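Local coordinates for VirX1 (PDB 6QGM), which acts as a cyanophage-encoded halogenase that iodinates diverse substrates, probably in a flavin-dependent manner like its tryptophan halogenase relatives, at residues 239-244 with 329-335. Sequence-based numbering, arbitrary orientation.
Sequences EAFSPF and GHGKRTR
Ser242 N donates to Lys332 O at 2.7 Å, and Lys332 N returns a bond to Ser242 O, so the two residues pair through their backbones in both directions. The pairing is continued by Thr334 N to Ala240 O and by Phe244 N to His330 O. Gly331 passes between two aromatic rings: its CA sits 3.5 Å from the centroid of the Phe244 ring in a CH-pi contact over the face, and Phe241 CZ comes within 3.4 Å of the same CA. The amine of Lys332 is engaged by Asp393 and Asp397 of helix 382-408, a helix that Phe244 also touches, while His330 ND1 bonds to Asn250 O.

Toward Glu239 the contact becomes one of charged side chains. Arg335 holds the carboxylate of Glu239 through a two-pronged salt bridge. Its NH2 reaches Glu239 OE1 at 3.1 Å, on the syn side but well out of the carboxylate plane, while Arg335 NE makes an almost straight bond (173°) to Glu239 OE2, arriving from above that plane. The two flat groups are turned 54° against each other, which fits both approaches. The bend of the Glu239 chain at its second torsion (chi2 59°) turns the carboxylate toward Arg335. Thr334 OG1 also lies against Glu239 OE2, at a doubtful, too-short distance. The backbone O of Glu239 accepts NH1 of Arg333 at 2.8 Å; this guanidinium passes one face over CB of Phe241.

Strands 241-243 and 331-333 thus form an antiparallel pair, which strand 349-350 extends on the far side of 331-333 into a small three-stranded antiparallel sheet, lying against helix 382-408 in a chain of the tryptophan halogenase family.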
loop_
_atom_site.group_PDB
_atom_site.type_symbol
_atom_site.label_atom_id
_atom_site.label_comp_id
_atom_site.label_asym_id
_atom_site.label_seq_id
_atom_site.Cartn_x
_atom_site.Cartn_y
_atom_site.Cartn_z
ATOM N N GLU B 239 32.083 -2.552 0.307
ATOM C CA GLU B 239 30.648 -2.172 0.437
ATOM C C GLU B 239 30.491 -1.120 1.546
ATOM O O GLU B 239 30.945 -1.351 2.682
ATOM C CB GLU B 239 29.749 -3.387 0.684
ATOM C CG GLU B 239 28.286 -3.124 0.348
ATOM C CD GLU B 239 28.011 -2.721 -1.093
ATOM O OE1 GLU B 239 28.884 -2.960 -1.957
ATOM O OE2 GLU B 239 26.933 -2.166 -1.358
ATOM N N ALA B 240 29.847 -0.009 1.194
ATOM C CA ALA B 240 29.549 1.153 2.062
ATOM C C ALA B 240 28.766 0.704 3.295
ATOM O O ALA B 240 28.100 -0.324 3.221
ATOM C CB ALA B 240 28.760 2.171 1.272
ATOM N N PHE B 241 28.793 1.514 4.350
ATOM C CA PHE B 241 28.076 1.290 5.623
ATOM C C PHE B 241 27.102 2.443 5.881
ATOM O O PHE B 241 27.554 3.567 6.026
ATOM C CB PHE B 241 29.104 1.139 6.747
ATOM C CG PHE B 241 28.495 0.842 8.086
ATOM C CD1 PHE B 241 28.042 -0.436 8.393
ATOM C CD2 PHE B 241 28.343 1.855 9.027
ATOM C CE1 PHE B 241 27.455 -0.700 9.615
ATOM C CE2 PHE B 241 27.745 1.590 10.249
ATOM C CZ PHE B 241 27.301 0.315 10.524
ATOM N N SER B 242 25.795 2.165 5.957
ATOM C CA SER B 242 24.754 3.135 6.404
ATOM C C SER B 242 24.592 3.046 7.917
ATOM O O SER B 242 24.052 2.061 8.411
ATOM C CB SER B 242 23.419 2.895 5.739
ATOM O OG SER B 242 23.517 2.944 4.329
ATOM N N PRO B 243 25.017 4.062 8.701
ATOM C CA PRO B 243 24.794 4.059 10.151
ATOM C C PRO B 243 23.319 4.372 10.474
ATOM O O PRO B 243 22.666 4.933 9.624
ATOM C CB PRO B 243 25.750 5.154 10.649
ATOM C CG PRO B 243 25.785 6.131 9.507
ATOM C CD PRO B 243 25.712 5.278 8.250
ATOM N N PHE B 244 22.843 4.005 11.670
ATOM C CA PHE B 244 21.462 4.271 12.151
ATOM C C PHE B 244 21.403 5.538 13.031
ATOM O O PHE B 244 20.354 5.735 13.706
ATOM C CB PHE B 244 20.925 3.086 12.960
ATOM C CG PHE B 244 20.681 1.807 12.192
ATOM C CD1 PHE B 244 20.062 1.835 10.954
ATOM C CD2 PHE B 244 21.034 0.574 12.727
ATOM C CE1 PHE B 244 19.830 0.663 10.255
ATOM C CE2 PHE B 244 20.800 -0.595 12.024
ATOM C CZ PHE B 244 20.200 -0.546 10.789
ATOM N N GLY B 329 29.478 -1.311 14.993
ATOM C CA GLY B 329 28.931 -0.881 13.702
ATOM C C GLY B 329 27.413 -0.821 13.741
ATOM O O GLY B 329 26.826 -1.789 13.234
ATOM N N HIS B 330 26.823 0.261 14.276
ATOM C CA HIS B 330 25.358 0.394 14.498
ATOM C C HIS B 330 24.680 0.863 13.202
ATOM O O HIS B 330 24.479 2.085 13.010
ATOM C CB HIS B 330 25.051 1.318 15.684
ATOM C CG HIS B 330 23.740 1.027 16.339
ATOM N ND1 HIS B 330 23.391 1.565 17.544
ATOM C CD2 HIS B 330 22.717 0.228 15.978
ATOM C CE1 HIS B 330 22.196 1.139 17.890
ATOM N NE2 HIS B 330 21.763 0.315 16.949
ATOM N N GLY B 331 24.344 -0.100 12.346
ATOM C CA GLY B 331 23.900 0.157 10.968
ATOM C C GLY B 331 23.951 -1.106 10.142
ATOM O O GLY B 331 23.905 -2.207 10.720
ATOM N N LYS B 332 24.057 -0.944 8.826
ATOM C CA LYS B 332 24.073 -2.046 7.836
ATOM C C LYS B 332 24.940 -1.618 6.656
ATOM O O LYS B 332 24.980 -0.411 6.345
ATOM C CB LYS B 332 22.662 -2.307 7.309
ATOM C CG LYS B 332 21.886 -1.021 7.059
ATOM C CD LYS B 332 20.746 -1.131 6.114
ATOM C CE LYS B 332 20.329 0.233 5.612
ATOM N NZ LYS B 332 19.057 0.159 4.848
ATOM N N ARG B 333 25.580 -2.586 6.011
ATOM C CA ARG B 333 26.131 -2.410 4.652
ATOM C C ARG B 333 24.948 -2.145 3.707
ATOM O O ARG B 333 23.810 -2.601 3.996
ATOM C CB ARG B 333 26.925 -3.648 4.244
ATOM C CG ARG B 333 28.056 -4.014 5.193
ATOM C CD ARG B 333 29.186 -3.010 5.118
ATOM N NE ARG B 333 30.032 -3.022 6.302
ATOM C CZ ARG B 333 31.085 -2.238 6.455
ATOM N NH1 ARG B 333 31.430 -1.404 5.488
ATOM N NH2 ARG B 333 31.791 -2.286 7.562
ATOM N N THR B 334 25.200 -1.439 2.608
ATOM C CA THR B 334 24.162 -1.077 1.604
ATOM C C THR B 334 23.688 -2.347 0.887
ATOM O O THR B 334 22.632 -2.299 0.254
ATOM C CB THR B 334 24.699 0.021 0.672
ATOM O OG1 THR B 334 25.875 -0.444 0.015
ATOM C CG2 THR B 334 25.061 1.282 1.420
ATOM N N ARG B 335 24.465 -3.431 0.978
ATOM C CA ARG B 335 24.122 -4.762 0.431
ATOM C C ARG B 335 24.836 -5.835 1.246
ATOM O O ARG B 335 25.972 -5.587 1.687
ATOM C CB ARG B 335 24.568 -4.891 -1.022
ATOM C CG ARG B 335 23.691 -4.144 -2.012
ATOM C CD ARG B 335 24.170 -4.350 -3.435
ATOM N NE ARG B 335 25.538 -3.888 -3.578
ATOM C CZ ARG B 335 26.300 -4.094 -4.639
ATOM N NH1 ARG B 335 25.821 -4.714 -5.701
ATOM N NH2 ARG B 335 27.537 -3.642 -4.655
#